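Local coordinates for protein Ribose/Galactose Isomerase (Vibrio parahaemolyticus, PDB 3ONO) that probably interconverts aldose and ketose forms of sugars or sugar phosphates, at residues D35-D43 / S189-H199. Sequence-based numbering, arbitrary orientation. Where two conformers were deposited one is given.
Sequences DVFNVGMTD and STQFQECFFAH
V39 packs against the first turns of helix 190-199, where the backbones come closest and the packing is buried. Its CG1 lies 3.8 Å from C195 CB, and its CB lies beside F192. L61 of helix 51-63 touches both V39 and F192, and both are buried. The chain just after strand 35-38 is tied to the helix start by polar bonds. Q191 bends at chi2 (-91°), which brings its amide to the loop. There NE2 donates to G40 O at 2.9 Å, nearly straight at 163°. G40 O lies in the plane of the Q191 amide, while NE2 stands off the plane of the G40 carbonyl. Q191 NE2 also bonds to D46, which in turn accepts from T42 N. S189 is the N-cap: its OG accepts from F192 N. A water joins that OG to V39 O, donating to the carbonyl at 2.6 Å. Buried C195 links the two parts, its SG over one face of the F37 ring, 4.1 Å from the centroid. The F37 and H199 end is more open to solvent. The rings meet at a steep tilt, planes at 75°, with H199 NE2 3.4 Å from F37 CZ. The arrangement is typical of an alpha-beta-alpha sandwich: helix 190-199 runs roughly antiparallel to strand 35-38, an outermost strand of the parallel sheet.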
loop_
_atom_site.group_PDB
_atom_site.type_symbol
_atom_site.label_atom_id
_atom_site.label_comp_id
_atom_site.label_asym_id
_atom_site.label_seq_id
_atom_site.Cartn_x
_atom_site.Cartn_y
_atom_site.Cartn_z
ATOM N N ASP A 35 -24.736 -2.585 -16.497
ATOM C CA ASP A 35 -25.922 -3.121 -15.836
ATOM C C ASP A 35 -25.490 -3.890 -14.585
ATOM O O ASP A 35 -24.861 -4.941 -14.688
ATOM C CB ASP A 35 -26.662 -4.047 -16.811
ATOM C CG ASP A 35 -28.081 -4.361 -16.376
ATOM O OD1 ASP A 35 -28.567 -3.752 -15.400
ATOM O OD2 ASP A 35 -28.722 -5.215 -17.035
ATOM N N VAL A 36 -25.826 -3.370 -13.409
ATOM C CA VAL A 36 -25.289 -3.905 -12.162
ATOM C C VAL A 36 -26.305 -4.748 -11.401
ATOM O O VAL A 36 -27.455 -4.338 -11.238
ATOM C CB VAL A 36 -24.810 -2.750 -11.270
ATOM C CG1 VAL A 36 -24.335 -3.254 -9.910
ATOM C CG2 VAL A 36 -23.720 -1.937 -11.991
ATOM N N PHE A 37 -25.874 -5.926 -10.947
ATOM C CA PHE A 37 -26.722 -6.857 -10.190
ATOM C C PHE A 37 -26.059 -7.140 -8.851
ATOM O O PHE A 37 -24.863 -7.404 -8.800
ATOM C CB PHE A 37 -26.863 -8.188 -10.940
ATOM C CG PHE A 37 -27.433 -8.042 -12.313
ATOM C CD1 PHE A 37 -28.780 -8.269 -12.548
ATOM C CD2 PHE A 37 -26.627 -7.658 -13.367
ATOM C CE1 PHE A 37 -29.309 -8.119 -13.819
ATOM C CE2 PHE A 37 -27.143 -7.516 -14.636
ATOM C CZ PHE A 37 -28.489 -7.733 -14.862
ATOM N N ASN A 38 -26.827 -7.089 -7.772
ATOM C CA ASN A 38 -26.267 -7.287 -6.439
ATOM C C ASN A 38 -26.827 -8.614 -5.984
ATOM O O ASN A 38 -27.958 -8.670 -5.503
ATOM C CB ASN A 38 -26.695 -6.134 -5.519
ATOM C CG ASN A 38 -26.006 -6.152 -4.163
ATOM O OD1 ASN A 38 -26.499 -5.540 -3.201
ATOM N ND2 ASN A 38 -24.850 -6.810 -4.079
ATOM N N VAL A 39 -26.057 -9.689 -6.181
ATOM C CA VAL A 39 -26.609 -11.045 -6.087
ATOM C C VAL A 39 -26.163 -11.819 -4.863
ATOM O O VAL A 39 -26.700 -12.896 -4.591
ATOM C CB VAL A 39 -26.266 -11.899 -7.327
ATOM C CG1 VAL A 39 -26.703 -11.181 -8.593
ATOM C CG2 VAL A 39 -24.763 -12.192 -7.364
ATOM N N GLY A 40 -25.159 -11.301 -4.157
ATOM C CA GLY A 40 -24.727 -11.904 -2.909
ATOM C C GLY A 40 -25.508 -11.315 -1.741
ATOM O O GLY A 40 -26.634 -10.849 -1.918
HETATM N N MSE A 41 -24.934 -11.366 -0.542
HETATM C CA MSE A 41 -25.614 -10.828 0.634
HETATM C C MSE A 41 -25.795 -9.317 0.574
HETATM O O MSE A 41 -24.908 -8.585 0.134
HETATM C CB MSE A 41 -24.880 -11.220 1.908
HETATM C CG MSE A 41 -24.960 -12.713 2.166
HETATM SE SE MSE A 41 -24.085 -13.207 3.812
HETATM C CE MSE A 41 -25.468 -12.651 5.069
ATOM N N THR A 42 -26.956 -8.848 1.018
ATOM C CA THR A 42 -27.222 -7.409 1.036
ATOM C C THR A 42 -27.001 -6.828 2.427
ATOM O O THR A 42 -26.771 -5.629 2.588
ATOM C CB THR A 42 -28.668 -7.113 0.589
ATOM O OG1 THR A 42 -29.579 -7.816 1.445
ATOM C CG2 THR A 42 -28.893 -7.574 -0.856
ATOM N N ASP A 43 -27.091 -7.676 3.443
ATOM C CA ASP A 43 -26.777 -7.281 4.815
ATOM C C ASP A 43 -26.600 -8.528 5.680
ATOM O O ASP A 43 -26.752 -9.655 5.180
ATOM C CB ASP A 43 -27.848 -6.347 5.383
ATOM C CG ASP A 43 -29.230 -6.947 5.332
ATOM O OD1 ASP A 43 -29.420 -8.049 5.881
ATOM O OD2 ASP A 43 -30.130 -6.312 4.738
ATOM N N SER A 189 -30.869 -17.548 -3.105
ATOM C CA SER A 189 -31.504 -16.249 -2.857
ATOM C C SER A 189 -32.351 -15.753 -4.031
ATOM O O SER A 189 -32.092 -16.097 -5.182
ATOM C CB SER A 189 -30.461 -15.178 -2.506
ATOM O OG SER A 189 -30.033 -14.515 -3.685
ATOM N N THR A 190 -33.345 -14.917 -3.729
ATOM C CA THR A 190 -34.174 -14.312 -4.764
ATOM C C THR A 190 -33.361 -13.418 -5.698
ATOM O O THR A 190 -33.588 -13.428 -6.911
ATOM C CB THR A 190 -35.360 -13.505 -4.175
ATOM O OG1 THR A 190 -34.862 -12.503 -3.277
ATOM C CG2 THR A 190 -36.297 -14.408 -3.423
ATOM N N GLN A 191 -32.412 -12.654 -5.154
ATOM C CA GLN A 191 -31.618 -11.764 -6.012
ATOM C C GLN A 191 -30.701 -12.567 -6.951
ATOM O O GLN A 191 -30.474 -12.170 -8.092
ATOM C CB GLN A 191 -30.858 -10.680 -5.221
ATOM C CG GLN A 191 -29.794 -11.192 -4.274
ATOM C CD GLN A 191 -30.327 -11.453 -2.881
ATOM O OE1 GLN A 191 -31.518 -11.726 -2.700
ATOM N NE2 GLN A 191 -29.449 -11.363 -1.883
ATOM N N PHE A 192 -30.197 -13.712 -6.501
ATOM C CA PHE A 192 -29.385 -14.537 -7.397
ATOM C C PHE A 192 -30.243 -15.112 -8.517
ATOM O O PHE A 192 -29.899 -15.029 -9.700
ATOM C CB PHE A 192 -28.701 -15.691 -6.659
ATOM C CG PHE A 192 -27.913 -16.597 -7.571
ATOM C CD1 PHE A 192 -26.589 -16.302 -7.874
ATOM C CD2 PHE A 192 -28.500 -17.710 -8.151
ATOM C CE1 PHE A 192 -25.859 -17.111 -8.722
ATOM C CE2 PHE A 192 -27.775 -18.531 -9.006
ATOM C CZ PHE A 192 -26.449 -18.226 -9.291
ATOM N N GLN A 193 -31.363 -15.713 -8.135
ATOM C CA GLN A 193 -32.228 -16.369 -9.108
ATOM C C GLN A 193 -32.753 -15.377 -10.149
ATOM O O GLN A 193 -32.832 -15.695 -11.336
ATOM C CB GLN A 193 -33.369 -17.092 -8.401
ATOM C CG GLN A 193 -32.893 -18.303 -7.612
ATOM C CD GLN A 193 -33.986 -18.923 -6.781
ATOM O OE1 GLN A 193 -35.166 -18.806 -7.109
ATOM N NE2 GLN A 193 -33.601 -19.598 -5.698
ATOM N N GLU A 194 -33.085 -14.170 -9.705
ATOM C CA GLU A 194 -33.640 -13.178 -10.609
ATOM C C GLU A 194 -32.639 -12.817 -11.700
ATOM O O GLU A 194 -33.000 -12.685 -12.868
ATOM C CB GLU A 194 -34.067 -11.926 -9.841
ATOM C CG GLU A 194 -34.830 -10.922 -10.690
ATOM C CD GLU A 194 -35.182 -9.652 -9.929
ATOM O OE1 GLU A 194 -35.030 -9.638 -8.686
ATOM O OE2 GLU A 194 -35.609 -8.668 -10.580
ATOM N N CYS A 195 -31.374 -12.653 -11.312
ATOM C CA CYS A 195 -30.323 -12.362 -12.273
ATOM C C CYS A 195 -30.106 -13.578 -13.176
ATOM O O CYS A 195 -30.161 -13.473 -14.398
ATOM C CB CYS A 195 -29.022 -11.987 -11.544
ATOM S SG CYS A 195 -27.557 -11.864 -12.605
ATOM N N PHE A 196 -29.887 -14.739 -12.569
ATOM C CA PHE A 196 -29.550 -15.932 -13.327
ATOM C C PHE A 196 -30.607 -16.299 -14.371
ATOM O O PHE A 196 -30.314 -16.446 -15.557
ATOM C CB PHE A 196 -29.340 -17.127 -12.393
ATOM C CG PHE A 196 -29.104 -18.411 -13.117
ATOM C CD1 PHE A 196 -27.912 -18.629 -13.785
ATOM C CD2 PHE A 196 -30.087 -19.402 -13.162
ATOM C CE1 PHE A 196 -27.694 -19.824 -14.476
ATOM C CE2 PHE A 196 -29.876 -20.594 -13.834
ATOM C CZ PHE A 196 -28.693 -20.817 -14.494
ATOM N N PHE A 197 -31.837 -16.465 -13.920
ATOM C CA PHE A 197 -32.878 -16.945 -14.819
ATOM C C PHE A 197 -33.223 -15.959 -15.935
ATOM O O PHE A 197 -33.629 -16.363 -17.031
ATOM C CB PHE A 197 -34.110 -17.380 -14.029
ATOM C CG PHE A 197 -33.916 -18.678 -13.298
ATOM C CD1 PHE A 197 -33.614 -19.838 -13.992
ATOM C CD2 PHE A 197 -34.026 -18.739 -11.921
ATOM C CE1 PHE A 197 -33.433 -21.036 -13.328
ATOM C CE2 PHE A 197 -33.840 -19.925 -11.251
ATOM C CZ PHE A 197 -33.545 -21.084 -11.959
ATOM N N ALA A 198 -33.044 -14.676 -15.664
ATOM C CA ALA A 198 -33.317 -13.633 -16.640
ATOM C C ALA A 198 -32.268 -13.582 -17.742
ATOM O O ALA A 198 -32.553 -13.152 -18.863
ATOM C CB ALA A 198 -33.409 -12.282 -15.950
ATOM N N HIS A 199 -31.044 -14.002 -17.426
ATOM C CA HIS A 199 -29.934 -13.760 -18.344
ATOM C C HIS A 199 -29.152 -15.013 -18.764
ATOM O O HIS A 199 -28.300 -14.931 -19.649
ATOM C CB HIS A 199 -28.997 -12.698 -17.762
ATOM C CG HIS A 199 -29.666 -11.381 -17.529
ATOM N ND1 HIS A 199 -29.981 -10.518 -18.557
ATOM C CD2 HIS A 199 -30.094 -10.783 -16.390
ATOM C CE1 HIS A 199 -30.558 -9.436 -18.061
ATOM N NE2 HIS A 199 -30.642 -9.573 -16.748
HETATM O O HOH W 1 -27.373 -14.481 -2.673
#